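PDB 3VWA: cytoplasmic export protein 1 from Saccharomyces cerevisiae, which binds tRNA and, as part of the nuclear tRNA export machinery, may collect tRNA at the nuclear pore complex and deliver it to the translation machinery. Local coordinates for residues 244-249 with 259-264; 266-269 with 275-278. One frame throughout, in Å; residues are numbered along the deposited sequence.

Both contacts lie in helices that precede the assigned HEAT repeats and probably link them to the kinase-like part. They share helix 255-271: interaction 1 uses its middle and interaction 2 a stretch near its C-terminal end, with centres about 13 Å apart. Interaction 1 pairs that helix with the preceding helix 239-248, through a polar bridge between partly exposed side chains beside a buried aliphatic contact. Interaction 2 folds residues 275-278 back onto the helix's last turns; it has no hydrogen bond between its segments and rests on van der Waals contacts of apolar side chains and helix backbone with a phenyl edge. Each contact is partly buried, mixing two buried residues with two partly exposed ones.

Interaction 1: residues 244-249 with 259-264; sequences YQELRE and LVVMSN
Glu246 packs on Val261 and hydrogen-bonds to Asn264 in a mixed aliphatic and polar contact between helices 239-248 and 255-271, an antiparallel helical hairpin ahead of the HEAT repeats. The axes of the two short segments run 150° apart in direction and approach to 10.1 Å, a separation that side chains must span. Glu246 and Val261 lie level with each other, and both point their CB across the gap. The methylene CB of Glu246 sits astride the fork of the valine, 4.1 Å from CG1 and from CG2 of Val261 alike.

Beyond this apolar base, Glu246 continues as an extended chain over the valine, and its OE1 comes to 3.5 Å from the CA of Val261. CG leaves CB on the side opposite the carbonyl carbon (chi1 -75°), and from there the carboxylate reaches Asn264, one turn further along helix 255-271. ND2 of Asn264 donates to OE1 close to its own amide plane but enters on the syn side of the carboxylate, somewhat out of that plane; the two flat groups stand 78° apart. This is the one side-chain hydrogen bond between the two segments, at the more exposed border of the contact. The modelled 2.5 Å between Asn264 ND2 and Glu246 OE1 is unusually short, so its exact length is doubtful.

On the buried side, Leu247 brings CD1 toward CG1 of Val261, a looser contact, while its side chain also packs on Phe287 and Ile288 of helix 283-303. The valine is further covered by Leu250 and Lys253 from the connection between the two helices. Within helix 255-271, Leu259 O accepts hydrogen bonds from the backbone N and from OG of Ser263, on opposite faces of its carbonyl plane, with Ser263 OG 2.8 Å from Leu259 O.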
loop_
_atom_site.group_PDB
_atom_site.type_symbol
_atom_site.label_atom_id
_atom_site.label_comp_id
_atom_site.label_asym_id
_atom_site.label_seq_id
_atom_site.Cartn_x
_atom_site.Cartn_y
_atom_site.Cartn_z
ATOM N N TYR A 244 -17.272 -2.731 7.497
ATOM C CA TYR A 244 -17.559 -2.182 6.233
ATOM C C TYR A 244 -18.831 -1.284 6.293
ATOM O O TYR A 244 -18.870 -0.245 5.714
ATOM C CB TYR A 244 -17.729 -3.339 5.258
ATOM C CG TYR A 244 -18.231 -2.904 3.910
ATOM C CD1 TYR A 244 -17.402 -2.191 3.033
ATOM C CD2 TYR A 244 -19.536 -3.176 3.525
ATOM C CE1 TYR A 244 -17.853 -1.778 1.806
ATOM C CE2 TYR A 244 -20.007 -2.776 2.289
ATOM C CZ TYR A 244 -19.130 -2.067 1.443
ATOM O OH TYR A 244 -19.541 -1.679 0.204
ATOM N N GLN A 245 -19.849 -1.705 7.012
ATOM C CA GLN A 245 -21.006 -0.889 7.227
ATOM C C GLN A 245 -20.697 0.466 7.911
ATOM O O GLN A 245 -21.263 1.495 7.503
ATOM C CB GLN A 245 -22.095 -1.672 7.971
ATOM C CG GLN A 245 -23.374 -0.891 8.190
ATOM C CD GLN A 245 -24.356 -1.566 9.131
ATOM O OE1 GLN A 245 -24.442 -2.800 9.192
ATOM N NE2 GLN A 245 -25.119 -0.755 9.863
ATOM N N GLU A 246 -19.831 0.449 8.933
ATOM C CA GLU A 246 -19.338 1.665 9.575
ATOM C C GLU A 246 -18.623 2.541 8.563
ATOM O O GLU A 246 -18.887 3.746 8.475
ATOM C CB GLU A 246 -18.326 1.352 10.696
ATOM C CG GLU A 246 -18.877 0.817 11.992
ATOM C CD GLU A 246 -17.755 0.425 12.942
ATOM O OE1 GLU A 246 -17.181 1.302 13.620
ATOM O OE2 GLU A 246 -17.440 -0.784 13.020
ATOM N N LEU A 247 -17.727 1.925 7.794
ATOM C CA LEU A 247 -16.911 2.623 6.846
ATOM C C LEU A 247 -17.756 3.361 5.819
ATOM O O LEU A 247 -17.550 4.560 5.587
ATOM C CB LEU A 247 -16.011 1.625 6.130
ATOM C CG LEU A 247 -14.637 2.094 5.692
ATOM C CD1 LEU A 247 -13.911 2.822 6.812
ATOM C CD2 LEU A 247 -13.853 0.835 5.266
ATOM N N ARG A 248 -18.697 2.645 5.215
ATOM C CA ARG A 248 -19.629 3.203 4.248
ATOM C C ARG A 248 -20.425 4.387 4.749
ATOM O O ARG A 248 -20.864 5.164 3.944
ATOM C CB ARG A 248 -20.692 2.184 3.897
ATOM C CG ARG A 248 -20.553 1.511 2.564
ATOM C CD ARG A 248 -21.450 0.291 2.660
ATOM N NE ARG A 248 -22.545 0.297 1.705
ATOM C CZ ARG A 248 -23.641 -0.454 1.812
ATOM N NH1 ARG A 248 -24.571 -0.395 0.866
ATOM N NH2 ARG A 248 -23.818 -1.258 2.860
ATOM N N GLU A 249 -20.629 4.471 6.061
ATOM C CA GLU A 249 -21.427 5.507 6.694
ATOM C C GLU A 249 -20.540 6.569 7.279
ATOM O O GLU A 249 -21.006 7.497 7.937
ATOM C CB GLU A 249 -22.255 4.884 7.819
ATOM C CG GLU A 249 -23.541 4.273 7.308
ATOM C CD GLU A 249 -24.412 3.698 8.411
ATOM O OE1 GLU A 249 -24.307 4.107 9.590
ATOM O OE2 GLU A 249 -25.221 2.830 8.080
ATOM N N LEU A 259 -14.098 9.066 14.451
ATOM C CA LEU A 259 -13.030 8.664 15.312
ATOM C C LEU A 259 -13.296 7.292 15.964
ATOM O O LEU A 259 -12.344 6.509 16.187
ATOM C CB LEU A 259 -12.920 9.669 16.460
ATOM C CG LEU A 259 -11.547 10.122 16.932
ATOM C CD1 LEU A 259 -11.588 10.546 18.418
ATOM C CD2 LEU A 259 -10.400 9.132 16.684
ATOM N N VAL A 260 -14.550 7.013 16.332
ATOM C CA VAL A 260 -14.860 5.668 16.836
ATOM C C VAL A 260 -14.608 4.574 15.748
ATOM O O VAL A 260 -14.063 3.506 16.036
ATOM C CB VAL A 260 -16.284 5.531 17.336
ATOM C CG1 VAL A 260 -16.626 4.042 17.586
ATOM C CG2 VAL A 260 -16.486 6.357 18.628
ATOM N N VAL A 261 -15.052 4.839 14.525
ATOM C CA VAL A 261 -14.831 3.943 13.380
ATOM C C VAL A 261 -13.344 3.620 13.211
ATOM O O VAL A 261 -12.959 2.462 13.065
ATOM C CB VAL A 261 -15.321 4.574 12.085
ATOM C CG1 VAL A 261 -14.978 3.660 10.872
ATOM C CG2 VAL A 261 -16.826 4.863 12.203
HETATM N N MSE A 262 -12.520 4.649 13.240
HETATM C CA MSE A 262 -11.060 4.447 13.232
HETATM C C MSE A 262 -10.565 3.752 14.476
HETATM O O MSE A 262 -9.675 2.961 14.389
HETATM C CB MSE A 262 -10.329 5.782 13.048
HETATM C CG MSE A 262 -10.543 6.387 11.653
HETATM SE SE MSE A 262 -10.650 5.093 10.119
HETATM C CE MSE A 262 -11.435 3.421 10.593
ATOM N N SER A 263 -11.102 4.079 15.648
ATOM C CA SER A 263 -10.818 3.291 16.853
ATOM C C SER A 263 -11.183 1.809 16.753
ATOM O O SER A 263 -10.439 0.915 17.247
ATOM C CB SER A 263 -11.497 3.931 18.040
ATOM O OG SER A 263 -10.841 5.180 18.186
ATOM N N ASN A 264 -12.299 1.540 16.105
ATOM C CA ASN A 264 -12.687 0.163 15.821
ATOM C C ASN A 264 -11.693 -0.478 14.847
ATOM O O ASN A 264 -11.278 -1.637 15.022
ATOM C CB ASN A 264 -14.097 0.112 15.238
ATOM C CG ASN A 264 -15.132 0.263 16.304
ATOM O OD1 ASN A 264 -14.817 0.089 17.480
ATOM N ND2 ASN A 264 -16.385 0.565 15.916
#

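Interaction 2: residues 266-269 with 275-278; sequences ENLY and IFRN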
loop_
_atom_site.group_PDB
_atom_site.type_symbol
_atom_site.label_atom_id
_atom_site.label_comp_id
_atom_site.label_asym_id
_atom_site.label_seq_id
_atom_site.Cartn_x
_atom_site.Cartn_y
_atom_site.Cartn_z
ATOM N N GLU A 266 -8.559 0.328 14.498
ATOM C CA GLU A 266 -7.354 0.053 15.249
ATOM C C GLU A 266 -7.407 -1.232 16.099
ATOM O O GLU A 266 -6.390 -1.874 16.253
ATOM C CB GLU A 266 -7.031 1.217 16.195
ATOM C CG GLU A 266 -5.762 1.065 17.061
ATOM C CD GLU A 266 -5.789 2.001 18.285
ATOM O OE1 GLU A 266 -6.725 2.822 18.394
ATOM O OE2 GLU A 266 -4.915 1.911 19.169
ATOM N N ASN A 267 -8.554 -1.540 16.714
ATOM C CA ASN A 267 -8.634 -2.688 17.646
ATOM C C ASN A 267 -8.622 -4.002 16.889
ATOM O O ASN A 267 -8.045 -5.003 17.344
ATOM C CB ASN A 267 -9.889 -2.674 18.484
ATOM C CG ASN A 267 -9.772 -1.779 19.691
ATOM O OD1 ASN A 267 -10.719 -1.060 20.005
ATOM N ND2 ASN A 267 -8.626 -1.827 20.401
ATOM N N LEU A 268 -9.322 -3.994 15.769
ATOM C CA LEU A 268 -9.245 -5.087 14.823
ATOM C C LEU A 268 -7.844 -5.314 14.244
ATOM O O LEU A 268 -7.446 -6.474 13.999
ATOM C CB LEU A 268 -10.151 -4.786 13.655
ATOM C CG LEU A 268 -11.647 -4.838 13.844
ATOM C CD1 LEU A 268 -12.236 -4.377 12.513
ATOM C CD2 LEU A 268 -12.141 -6.256 14.229
ATOM N N TYR A 269 -7.137 -4.215 13.939
ATOM C CA TYR A 269 -5.732 -4.311 13.517
ATOM C C TYR A 269 -4.808 -4.894 14.591
ATOM O O TYR A 269 -3.958 -5.717 14.287
ATOM C CB TYR A 269 -5.198 -2.949 13.091
ATOM C CG TYR A 269 -3.746 -2.885 12.629
ATOM C CD1 TYR A 269 -2.711 -2.647 13.533
ATOM C CD2 TYR A 269 -3.429 -2.957 11.291
ATOM C CE1 TYR A 269 -1.402 -2.529 13.126
ATOM C CE2 TYR A 269 -2.139 -2.788 10.871
ATOM C CZ TYR A 269 -1.134 -2.594 11.788
ATOM O OH TYR A 269 0.168 -2.422 11.372
ATOM N N ILE A 275 -7.041 -10.329 9.431
ATOM C CA ILE A 275 -8.274 -10.142 8.693
ATOM C C ILE A 275 -8.109 -9.072 7.582
ATOM O O ILE A 275 -8.887 -9.006 6.683
ATOM C CB ILE A 275 -9.500 -9.857 9.567
ATOM C CG1 ILE A 275 -9.418 -8.390 10.103
ATOM C CG2 ILE A 275 -9.697 -10.973 10.649
ATOM C CD1 ILE A 275 -10.682 -7.978 10.827
ATOM N N PHE A 276 -7.026 -8.340 7.601
ATOM C CA PHE A 276 -6.782 -7.354 6.563
ATOM C C PHE A 276 -5.794 -7.876 5.503
ATOM O O PHE A 276 -5.314 -7.102 4.656
ATOM C CB PHE A 276 -6.251 -6.067 7.210
ATOM C CG PHE A 276 -7.198 -5.472 8.190
ATOM C CD1 PHE A 276 -8.349 -4.831 7.755
ATOM C CD2 PHE A 276 -6.964 -5.575 9.558
ATOM C CE1 PHE A 276 -9.254 -4.288 8.680
ATOM C CE2 PHE A 276 -7.835 -5.014 10.492
ATOM C CZ PHE A 276 -8.991 -4.367 10.051
ATOM N N ARG A 277 -5.536 -9.181 5.487
ATOM C CA ARG A 277 -4.592 -9.726 4.467
ATOM C C ARG A 277 -5.371 -10.551 3.517
ATOM O O ARG A 277 -6.413 -11.058 3.897
ATOM C CB ARG A 277 -3.555 -10.650 5.100
ATOM C CG ARG A 277 -2.556 -9.957 5.981
ATOM C CD ARG A 277 -1.373 -10.841 6.355
ATOM N NE ARG A 277 -0.478 -10.001 7.156
ATOM C CZ ARG A 277 -0.212 -10.202 8.440
ATOM N NH1 ARG A 277 0.590 -9.352 9.094
ATOM N NH2 ARG A 277 -0.724 -11.275 9.060
ATOM N N ASN A 278 -4.880 -10.678 2.281
ATOM C CA ASN A 278 -5.519 -11.509 1.254
ATOM C C ASN A 278 -6.915 -11.005 0.952
ATOM O O ASN A 278 -7.802 -11.789 0.632
ATOM C CB ASN A 278 -5.598 -12.979 1.687
ATOM C CG ASN A 278 -4.225 -13.585 1.906
ATOM O OD1 ASN A 278 -3.869 -13.911 3.016
ATOM N ND2 ASN A 278 -3.427 -13.651 0.853
#
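The ring of Phe276 is set edge-on against Leu268 and Tyr269 where the chain that follows helix 255-271, probably part of a HEAT-like helical array, turns back on the helix's C-terminal part before helix 283-303. Its leading edge, CE2 and CZ, meets the helix: Phe276 CE2 lies 3.6 Å from Tyr269 N and Phe276 CZ lies 3.8 Å from Leu268 CB. The backbone at Leu268 C and Tyr269 N runs near the ring plane, and the leucine side chain crosses the phenylalanine at about a right angle. With CG of Phe276 turned opposite the carbonyl carbon (chi1 -60°), the CE2-CZ edge is brought against the helix.

CG1 of Ile275 lies 3.7 Å above one face of the Phe276 ring, near its rim. The isoleucine then extends to Leu268, the two side chains again crossing nearly perpendicularly. Pro239 of helix 239-248 touches both Leu268 and Ile275, joining that helix to the cluster. Of the Tyr269 side chain, CB comes nearest the ring edge, after the backbone N and CA; its hydroxyl is hydrogen-bonded to Asp330 of helix 321-335.

An alanine at Phe276 is likely to open a gap beside Leu268 CB and the Tyr269 backbone and to leave CG1 of Ile275 without the ring it packs beside. At the far end of the isoleucine, Ile275 CD1 meets Leu268 CD2 at 4.1 Å.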